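Local coordinates for VWFA domain-containing protein (Alicyclobacillus acidocaldarius subsp. acidocaldarius, PDB 3RAG) that is of unknown function but adopts a von Willebrand factor type A-like fold that binds a sodium ion in the crystal, at residues Ile79-His88 against Ala157-Arg168; Ala134-Asp142 against Ala221-Val232. All coordinates share one frame; numbering follows the deposited sequence.

Interaction 1: residues Ile79-His88 against Ala157-Arg168; sequences ISATAQMMTH and AVRDLALSLKVR
Q84 sends CG away from its own carbonyl carbon (chi1 -62°) and then runs extended, bringing its amide alongside S164; L161, with CG anti to the backbone N (chi1 173°), slides past it the other way until L161 CD1 lies 3.8 Å from Q84 CG. No direct hydrogen bond joins residues 79-88 to 157-168. S164 OG, 3.4 Å from Q84 CD, turns back on its own helix and donates to L161 O at 2.8 Å. A water makes the polar link: it accepts from Q84 NE2 at 3.0 Å, donates to S80 O and A157 O, and also hydrogen-bonds S80 OG, so four polar atoms surround it. With an alanine in place of Q84, this water would probably lose its amide donor, and L161 and S164 would lose part of their cover.

The helices cross at -38° and are tightest where residues are small: S80 CA and A157 CA are 4.4 Å apart, and I79 CG2 rests on A157 CB. Further along they diverge, and L165 CD2 reaches H88 NE2 at 3.7 Å, while ND1 of that ring is hydrogen-bonded to E130. On the sheet side of the pair, I79 and A83 pack on I46 and I44 of strand 40-46, and A83 and L161 both touch L14 of strand 10-17, which sets the two helices side by side on one face of the central sheet.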
loop_
_atom_site.group_PDB
_atom_site.type_symbol
_atom_site.label_atom_id
_atom_site.label_comp_id
_atom_site.label_asym_id
_atom_site.label_seq_id
_atom_site.Cartn_x
_atom_site.Cartn_y
_atom_site.Cartn_z
ATOM N N ILE A 79 -0.958 4.694 13.510
ATOM C CA ILE A 79 -1.195 4.190 12.164
ATOM C C ILE A 79 -0.913 5.215 11.079
ATOM O O ILE A 79 -0.305 4.901 10.064
ATOM C CB ILE A 79 -2.633 3.642 12.012
ATOM C CG1 ILE A 79 -2.804 2.423 12.906
ATOM C CG2 ILE A 79 -2.961 3.354 10.530
ATOM C CD1 ILE A 79 -4.292 1.974 13.055
ATOM N N SER A 80 -1.343 6.453 11.288
ATOM C CA SER A 80 -1.179 7.470 10.260
ATOM C C SER A 80 0.295 7.744 9.914
ATOM O O SER A 80 0.729 7.640 8.762
ATOM C CB SER A 80 -1.877 8.759 10.712
ATOM O OG SER A 80 -1.739 9.754 9.729
ATOM N N ALA A 81 1.068 8.098 10.927
ATOM C CA ALA A 81 2.488 8.329 10.739
ATOM C C ALA A 81 3.186 7.102 10.147
ATOM O O ALA A 81 4.068 7.220 9.293
ATOM C CB ALA A 81 3.132 8.736 12.074
ATOM N N THR A 82 2.782 5.920 10.596
ATOM C CA THR A 82 3.418 4.700 10.116
ATOM C C THR A 82 3.139 4.466 8.631
ATOM O O THR A 82 4.049 4.100 7.879
ATOM C CB THR A 82 2.946 3.501 10.950
ATOM O OG1 THR A 82 3.358 3.708 12.305
ATOM C CG2 THR A 82 3.548 2.211 10.438
ATOM N N ALA A 83 1.881 4.657 8.233
ATOM C CA ALA A 83 1.483 4.511 6.829
ATOM C C ALA A 83 2.264 5.473 5.926
ATOM O O ALA A 83 2.734 5.097 4.859
ATOM C CB ALA A 83 -0.026 4.742 6.668
ATOM N N GLN A 84 2.407 6.713 6.372
ATOM C CA GLN A 84 3.163 7.693 5.598
ATOM C C GLN A 84 4.636 7.274 5.481
ATOM O O GLN A 84 5.195 7.274 4.378
ATOM C CB GLN A 84 3.017 9.093 6.209
ATOM C CG GLN A 84 1.598 9.615 6.231
ATOM C CD GLN A 84 1.466 10.926 6.981
ATOM O OE1 GLN A 84 2.389 11.732 6.999
ATOM N NE2 GLN A 84 0.311 11.142 7.603
HETATM N N MSE A 85 5.264 6.879 6.593
HETATM C CA MSE A 85 6.659 6.445 6.538
HETATM C C MSE A 85 6.853 5.259 5.606
HETATM O O MSE A 85 7.818 5.230 4.831
HETATM C CB MSE A 85 7.213 6.073 7.932
HETATM C CG MSE A 85 8.641 5.468 7.930
HETATM SE SE MSE A 85 8.832 3.664 7.657
HETATM C CE MSE A 85 8.116 2.993 9.160
HETATM N N MSE A 86 5.980 4.257 5.703
HETATM C CA MSE A 86 6.212 3.033 4.944
HETATM C C MSE A 86 6.065 3.319 3.461
HETATM O O MSE A 86 6.837 2.791 2.648
HETATM C CB MSE A 86 5.231 1.913 5.341
HETATM C CG MSE A 86 5.423 1.337 6.745
HETATM SE SE MSE A 86 3.998 0.258 7.232
HETATM C CE MSE A 86 3.077 0.246 5.820
ATOM N N THR A 87 5.059 4.123 3.121
ATOM C CA THR A 87 4.751 4.410 1.715
ATOM C C THR A 87 5.960 5.115 1.108
ATOM O O THR A 87 6.466 4.718 0.055
ATOM C CB THR A 87 3.480 5.265 1.580
ATOM O OG1 THR A 87 2.377 4.533 2.121
ATOM C CG2 THR A 87 3.164 5.590 0.106
ATOM N N HIS A 88 6.453 6.139 1.796
ATOM C CA HIS A 88 7.660 6.824 1.308
ATOM C C HIS A 88 8.921 5.955 1.267
ATOM O O HIS A 88 9.677 5.977 0.279
ATOM C CB HIS A 88 7.887 8.137 2.072
ATOM C CG HIS A 88 6.941 9.226 1.666
ATOM N ND1 HIS A 88 7.012 9.855 0.440
ATOM C CD2 HIS A 88 5.890 9.785 2.313
ATOM C CE1 HIS A 88 6.052 10.758 0.352
ATOM N NE2 HIS A 88 5.357 10.737 1.476
ATOM N N ALA A 157 -6.816 8.083 9.879
ATOM C CA ALA A 157 -5.468 7.792 9.390
ATOM C C ALA A 157 -5.426 7.758 7.870
ATOM O O ALA A 157 -4.461 8.223 7.247
ATOM C CB ALA A 157 -4.960 6.445 9.963
ATOM N N VAL A 158 -6.456 7.176 7.270
ATOM C CA VAL A 158 -6.490 7.066 5.823
ATOM C C VAL A 158 -6.682 8.438 5.191
ATOM O O VAL A 158 -6.056 8.774 4.184
ATOM C CB VAL A 158 -7.591 6.095 5.378
ATOM C CG1 VAL A 158 -7.781 6.148 3.881
ATOM C CG2 VAL A 158 -7.209 4.666 5.834
ATOM N N ARG A 159 -7.556 9.238 5.791
ATOM C CA ARG A 159 -7.740 10.605 5.339
ATOM C C ARG A 159 -6.410 11.360 5.423
ATOM O O ARG A 159 -6.014 12.046 4.483
ATOM C CB ARG A 159 -8.830 11.296 6.170
ATOM C CG ARG A 159 -8.990 12.784 5.850
ATOM C CD ARG A 159 -9.952 13.464 6.809
ATOM N NE ARG A 159 -10.122 14.877 6.475
ATOM C CZ ARG A 159 -9.365 15.855 6.966
ATOM N NH1 ARG A 159 -8.386 15.572 7.822
ATOM N NH2 ARG A 159 -9.585 17.113 6.605
ATOM N N ASP A 160 -5.718 11.224 6.545
ATOM C CA ASP A 160 -4.446 11.930 6.746
ATOM C C ASP A 160 -3.370 11.461 5.767
ATOM O O ASP A 160 -2.544 12.250 5.303
ATOM C CB ASP A 160 -3.950 11.726 8.174
ATOM C CG ASP A 160 -4.724 12.537 9.180
ATOM O OD1 ASP A 160 -5.582 13.346 8.765
ATOM O OD2 ASP A 160 -4.460 12.375 10.390
ATOM N N LEU A 161 -3.376 10.172 5.453
ATOM C CA LEU A 161 -2.392 9.635 4.524
ATOM C C LEU A 161 -2.572 10.292 3.169
ATOM O O LEU A 161 -1.612 10.770 2.558
ATOM C CB LEU A 161 -2.529 8.110 4.411
ATOM C CG LEU A 161 -1.697 7.375 3.354
ATOM C CD1 LEU A 161 -0.197 7.542 3.611
ATOM C CD2 LEU A 161 -2.066 5.879 3.406
ATOM N N ALA A 162 -3.814 10.320 2.692
ATOM C CA ALA A 162 -4.090 10.877 1.389
ATOM C C ALA A 162 -3.754 12.355 1.371
ATOM O O ALA A 162 -3.206 12.862 0.391
ATOM C CB ALA A 162 -5.569 10.640 0.991
ATOM N N LEU A 163 -4.090 13.058 2.451
ATOM C CA LEU A 163 -3.791 14.483 2.497
ATOM C C LEU A 163 -2.280 14.717 2.440
ATOM O O LEU A 163 -1.810 15.624 1.745
ATOM C CB LEU A 163 -4.407 15.145 3.731
ATOM C CG LEU A 163 -5.938 15.252 3.700
ATOM C CD1 LEU A 163 -6.437 15.934 4.957
ATOM C CD2 LEU A 163 -6.437 15.990 2.463
ATOM N N SER A 164 -1.513 13.896 3.154
ATOM C CA SER A 164 -0.059 14.071 3.157
ATOM C C SER A 164 0.562 13.771 1.786
ATOM O O SER A 164 1.501 14.440 1.358
ATOM C CB SER A 164 0.595 13.198 4.227
ATOM O OG SER A 164 0.635 11.845 3.801
ATOM N N LEU A 165 0.048 12.756 1.102
ATOM C CA LEU A 165 0.553 12.404 -0.222
ATOM C C LEU A 165 0.225 13.440 -1.295
ATOM O O LEU A 165 0.937 13.553 -2.304
ATOM C CB LEU A 165 0.050 11.013 -0.647
ATOM C CG LEU A 165 0.532 9.845 0.219
ATOM C CD1 LEU A 165 -0.228 8.580 -0.153
ATOM C CD2 LEU A 165 2.074 9.604 0.120
ATOM N N LYS A 166 -0.831 14.218 -1.083
ATOM C CA LYS A 166 -1.262 15.190 -2.075
ATOM C C LYS A 166 -0.264 16.350 -2.197
ATOM O O LYS A 166 -0.294 17.090 -3.164
ATOM C CB LYS A 166 -2.665 15.717 -1.738
ATOM C CG LYS A 166 -3.496 16.116 -2.954
ATOM C CD LYS A 166 -4.994 16.295 -2.624
ATOM C CE LYS A 166 -5.226 17.455 -1.660
ATOM N NZ LYS A 166 -6.669 17.851 -1.560
ATOM N N VAL A 167 0.582 16.507 -1.190
ATOM C CA VAL A 167 1.616 17.529 -1.179
ATOM C C VAL A 167 2.625 17.320 -2.326
ATOM O O VAL A 167 3.162 18.284 -2.864
ATOM C CB VAL A 167 2.363 17.513 0.181
ATOM C CG1 VAL A 167 3.564 18.431 0.163
ATOM C CG2 VAL A 167 1.402 17.903 1.307
ATOM N N ARG A 168 2.869 16.058 -2.683
ATOM C CA ARG A 168 3.780 15.700 -3.777
ATOM C C ARG A 168 3.391 16.387 -5.075
ATOM O O ARG A 168 2.215 16.661 -5.300
ATOM C CB ARG A 168 3.748 14.176 -4.023
ATOM C CG ARG A 168 4.262 13.286 -2.883
ATOM C CD ARG A 168 4.378 11.814 -3.371
ATOM N NE ARG A 168 3.487 11.612 -4.514
ATOM C CZ ARG A 168 3.875 11.166 -5.705
ATOM N NH1 ARG A 168 5.147 10.831 -5.941
ATOM N NH2 ARG A 168 2.985 11.055 -6.659
HETATM O O HOH W 1 -1.446 8.758 7.481
#

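Interaction 2: residues Ala134-Asp142 against Ala221-Val232; sequences ALHLVVCLD and AADLLLSHARNV
V138 and A221 mark the nearest backbone approach, with V138 CA 5.9 Å from A221 CA, where helix 221-232 runs nearly antiparallel to strand 135-142 (156° between their directions). H136 lies opposite L225 in the register. The helix runs along the strand, packed on the sheet face in the layered alpha/beta manner, and residues 136, 138 and 140 supply the strand's side of the contact.

V138 splits its two methyls between successive turns: CG1 rests on A221 CB at 3.6 Å, while CG2 meets L225 CG at 3.7 Å. C140 SG touches the same A221 methyl, A221 CB, from a second direction, also at 3.6 Å. L225 CD2 rests against H136 CB at 3.6 Å and equally close to H136 O.

Beyond this apolar run two histidines meet in a T-shaped stack. H228, its CG anti to the backbone N (chi1 -170°), points an edge at the face of H136, so that CD2 stands over the centre of the H136 ring; the planes are turned 69° from each other. In the plane of the H136 ring, at its edge, a water lies 2.7 Å from H136 ND1 and donates to L225 O at 2.8 Å. F193 of strand 188-194 stacks with H228 and also touches V138, L224 and L225.

The seam therefore holds by apolar packing and a C-H edge over a pi face, with no direct hydrogen bond between residues 134-142 and 221-232. The water bridges them instead, linking H136 ND1 to L225 O and giving that buried nitrogen a polar partner.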
loop_
_atom_site.group_PDB
_atom_site.type_symbol
_atom_site.label_atom_id
_atom_site.label_comp_id
_atom_site.label_asym_id
_atom_site.label_seq_id
_atom_site.Cartn_x
_atom_site.Cartn_y
_atom_site.Cartn_z
ATOM N N ALA A 134 3.848 9.382 -10.754
ATOM C CA ALA A 134 2.482 9.081 -10.362
ATOM C C ALA A 134 2.534 8.018 -9.261
ATOM O O ALA A 134 3.418 7.162 -9.255
ATOM C CB ALA A 134 1.648 8.603 -11.577
ATOM N N LEU A 135 1.603 8.101 -8.315
ATOM C CA LEU A 135 1.517 7.121 -7.246
ATOM C C LEU A 135 0.123 6.543 -7.297
ATOM O O LEU A 135 -0.865 7.279 -7.158
ATOM C CB LEU A 135 1.752 7.789 -5.889
ATOM C CG LEU A 135 1.448 6.930 -4.654
ATOM C CD1 LEU A 135 2.223 5.620 -4.720
ATOM C CD2 LEU A 135 1.774 7.707 -3.391
ATOM N N HIS A 136 0.028 5.236 -7.525
ATOM C CA HIS A 136 -1.286 4.579 -7.540
ATOM C C HIS A 136 -1.328 3.675 -6.317
ATOM O O HIS A 136 -0.476 2.826 -6.164
ATOM C CB HIS A 136 -1.469 3.722 -8.788
ATOM C CG HIS A 136 -1.476 4.504 -10.057
ATOM N ND1 HIS A 136 -1.453 3.901 -11.298
ATOM C CD2 HIS A 136 -1.510 5.837 -10.283
ATOM C CE1 HIS A 136 -1.470 4.833 -12.234
ATOM N NE2 HIS A 136 -1.508 6.017 -11.646
ATOM N N LEU A 137 -2.325 3.867 -5.466
ATOM C CA LEU A 137 -2.345 3.238 -4.148
ATOM C C LEU A 137 -3.739 2.702 -3.887
ATOM O O LEU A 137 -4.730 3.439 -4.020
ATOM C CB LEU A 137 -2.035 4.304 -3.082
ATOM C CG LEU A 137 -2.178 3.893 -1.609
ATOM C CD1 LEU A 137 -1.231 2.778 -1.238
ATOM C CD2 LEU A 137 -2.001 5.082 -0.640
ATOM N N VAL A 138 -3.835 1.428 -3.514
ATOM C CA VAL A 138 -5.103 0.918 -3.031
ATOM C C VAL A 138 -4.938 0.617 -1.557
ATOM O O VAL A 138 -4.039 -0.141 -1.162
ATOM C CB VAL A 138 -5.514 -0.386 -3.739
ATOM C CG1 VAL A 138 -6.831 -0.885 -3.157
ATOM C CG2 VAL A 138 -5.665 -0.123 -5.244
ATOM N N VAL A 139 -5.791 1.222 -0.735
ATOM C CA VAL A 139 -5.753 0.961 0.700
ATOM C C VAL A 139 -6.837 -0.096 0.983
ATOM O O VAL A 139 -8.015 0.133 0.654
ATOM C CB VAL A 139 -6.058 2.253 1.485
ATOM C CG1 VAL A 139 -6.033 1.969 2.979
ATOM C CG2 VAL A 139 -5.045 3.368 1.125
ATOM N N CYS A 140 -6.442 -1.250 1.543
ATOM C CA CYS A 140 -7.364 -2.363 1.842
ATOM C C CYS A 140 -7.592 -2.368 3.331
ATOM O O CYS A 140 -6.651 -2.581 4.085
ATOM C CB CYS A 140 -6.766 -3.733 1.487
ATOM S SG CYS A 140 -6.349 -3.889 -0.238
ATOM N N LEU A 141 -8.827 -2.116 3.747
ATOM C CA LEU A 141 -9.148 -1.950 5.157
ATOM C C LEU A 141 -9.961 -3.135 5.669
ATOM O O LEU A 141 -11.073 -3.423 5.188
ATOM C CB LEU A 141 -9.952 -0.646 5.365
ATOM C CG LEU A 141 -9.247 0.608 4.867
ATOM C CD1 LEU A 141 -10.117 1.849 5.095
ATOM C CD2 LEU A 141 -7.919 0.738 5.667
ATOM N N ASP A 142 -9.392 -3.796 6.668
ATOM C CA ASP A 142 -10.010 -4.916 7.376
ATOM C C ASP A 142 -11.221 -4.343 8.092
ATOM O O ASP A 142 -11.091 -3.351 8.817
ATOM C CB ASP A 142 -8.964 -5.381 8.387
ATOM C CG ASP A 142 -9.352 -6.625 9.173
ATOM O OD1 ASP A 142 -10.547 -6.951 9.319
ATOM O OD2 ASP A 142 -8.397 -7.257 9.704
ATOM N N ALA A 221 -7.464 -5.528 -4.996
ATOM C CA ALA A 221 -6.589 -4.363 -5.083
ATOM C C ALA A 221 -5.673 -4.422 -6.313
ATOM O O ALA A 221 -5.509 -3.439 -7.026
ATOM C CB ALA A 221 -5.744 -4.242 -3.798
ATOM N N ALA A 222 -5.078 -5.581 -6.561
ATOM C CA ALA A 222 -4.159 -5.691 -7.695
ATOM C C ALA A 222 -4.927 -5.513 -8.996
ATOM O O ALA A 222 -4.434 -4.873 -9.929
ATOM C CB ALA A 222 -3.439 -7.044 -7.676
ATOM N N ASP A 223 -6.127 -6.085 -9.049
ATOM C CA ASP A 223 -7.011 -5.917 -10.210
ATOM C C ASP A 223 -7.295 -4.445 -10.494
ATOM O O ASP A 223 -7.267 -4.008 -11.651
ATOM C CB ASP A 223 -8.352 -6.654 -10.019
ATOM C CG ASP A 223 -8.257 -8.136 -10.335
ATOM O OD1 ASP A 223 -7.141 -8.617 -10.620
ATOM O OD2 ASP A 223 -9.291 -8.827 -10.295
ATOM N N LEU A 224 -7.616 -3.696 -9.438
ATOM C CA LEU A 224 -7.897 -2.265 -9.559
ATOM C C LEU A 224 -6.696 -1.518 -10.112
ATOM O O LEU A 224 -6.843 -0.654 -10.988
ATOM C CB LEU A 224 -8.298 -1.678 -8.197
ATOM C CG LEU A 224 -9.698 -2.065 -7.713
ATOM C CD1 LEU A 224 -9.860 -1.717 -6.226
ATOM C CD2 LEU A 224 -10.747 -1.375 -8.562
ATOM N N LEU A 225 -5.509 -1.838 -9.598
ATOM C CA LEU A 225 -4.281 -1.172 -10.047
ATOM C C LEU A 225 -4.010 -1.450 -11.525
ATOM O O LEU A 225 -3.659 -0.550 -12.296
ATOM C CB LEU A 225 -3.073 -1.593 -9.181
ATOM C CG LEU A 225 -3.061 -1.026 -7.755
ATOM C CD1 LEU A 225 -2.087 -1.791 -6.844
ATOM C CD2 LEU A 225 -2.751 0.503 -7.742
ATOM N N LEU A 226 -4.189 -2.697 -11.925
ATOM C CA LEU A 226 -3.939 -3.079 -13.309
ATOM C C LEU A 226 -4.970 -2.469 -14.267
ATOM O O LEU A 226 -4.617 -2.043 -15.366
ATOM C CB LEU A 226 -3.892 -4.605 -13.440
ATOM C CG LEU A 226 -2.748 -5.266 -12.650
ATOM C CD1 LEU A 226 -2.826 -6.789 -12.741
ATOM C CD2 LEU A 226 -1.371 -4.779 -13.097
ATOM N N SER A 227 -6.232 -2.420 -13.852
ATOM C CA SER A 227 -7.273 -1.787 -14.670
ATOM C C SER A 227 -7.012 -0.298 -14.802
ATOM O O SER A 227 -7.221 0.291 -15.871
ATOM C CB SER A 227 -8.659 -1.989 -14.059
ATOM O OG SER A 227 -8.949 -3.364 -13.947
ATOM N N HIS A 228 -6.563 0.315 -13.709
ATOM C CA HIS A 228 -6.282 1.743 -13.724
ATOM C C HIS A 228 -5.127 2.055 -14.676
ATOM O O HIS A 228 -5.198 3.012 -15.463
ATOM C CB HIS A 228 -5.974 2.252 -12.320
ATOM C CG HIS A 228 -5.912 3.742 -12.224
ATOM N ND1 HIS A 228 -6.964 4.551 -12.601
ATOM C CD2 HIS A 228 -4.923 4.574 -11.814
ATOM C CE1 HIS A 228 -6.628 5.816 -12.412
ATOM N NE2 HIS A 228 -5.393 5.858 -11.949
ATOM N N ALA A 229 -4.074 1.240 -14.615
ATOM C CA ALA A 229 -2.922 1.405 -15.503
ATOM C C ALA A 229 -3.340 1.409 -16.970
ATOM O O ALA A 229 -2.793 2.166 -17.779
ATOM C CB ALA A 229 -1.899 0.313 -15.262
ATOM N N ARG A 230 -4.291 0.546 -17.311
ATOM C CA ARG A 230 -4.778 0.453 -18.683
ATOM C C ARG A 230 -5.631 1.670 -19.037
ATOM O O ARG A 230 -5.554 2.188 -20.148
ATOM C CB ARG A 230 -5.561 -0.846 -18.898
ATOM C CG ARG A 230 -4.763 -2.110 -18.571
ATOM C CD ARG A 230 -5.487 -3.377 -19.031
ATOM N NE ARG A 230 -6.788 -3.548 -18.384
ATOM C CZ ARG A 230 -7.020 -4.357 -17.350
ATOM N NH1 ARG A 230 -6.040 -5.088 -16.832
ATOM N NH2 ARG A 230 -8.242 -4.436 -16.838
ATOM N N ASN A 231 -6.434 2.132 -18.087
ATOM C CA ASN A 231 -7.218 3.345 -18.286
ATOM C C ASN A 231 -6.320 4.562 -18.490
ATOM O O ASN A 231 -6.553 5.378 -19.378
ATOM C CB ASN A 231 -8.166 3.576 -17.108
ATOM C CG ASN A 231 -9.279 2.538 -17.038
ATOM O OD1 ASN A 231 -9.649 1.932 -18.046
ATOM N ND2 ASN A 231 -9.820 2.331 -15.840
ATOM N N VAL A 232 -5.288 4.675 -17.666
ATOM C CA VAL A 232 -4.347 5.780 -17.780
ATOM C C VAL A 232 -3.637 5.732 -19.139
ATOM O O VAL A 232 -3.311 6.767 -19.718
ATOM C CB VAL A 232 -3.343 5.789 -16.604
ATOM C CG1 VAL A 232 -2.132 6.636 -16.932
ATOM C CG2 VAL A 232 -4.026 6.301 -15.341
HETATM O O HOH W 2 -1.565 1.197 -11.733
#

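Overall arrangement
Strand 135-142 is sandwiched between the two contacts. In interaction 2 it offers H136, V138 and C140 to the helix of residues 221-232, whereas L135, L137 and L141 face the helix of interaction 1: L137 CD2 is 4.0 Å from L165 CD1, and L141 CD2 is 4.0 Å from V158 CG2. The centres of the contacts are about 17 Å apart, and the helices of the two contacts lie on opposite faces of the sheet. The side chains of I79 and C140 each lie about 13 Å from the sodium ion, which D18, S144 and S146 bind. D142, ending the strand, hydrogen-bonds D18 N and S144 OG, consistent with a MIDAS-like DxSxS motif.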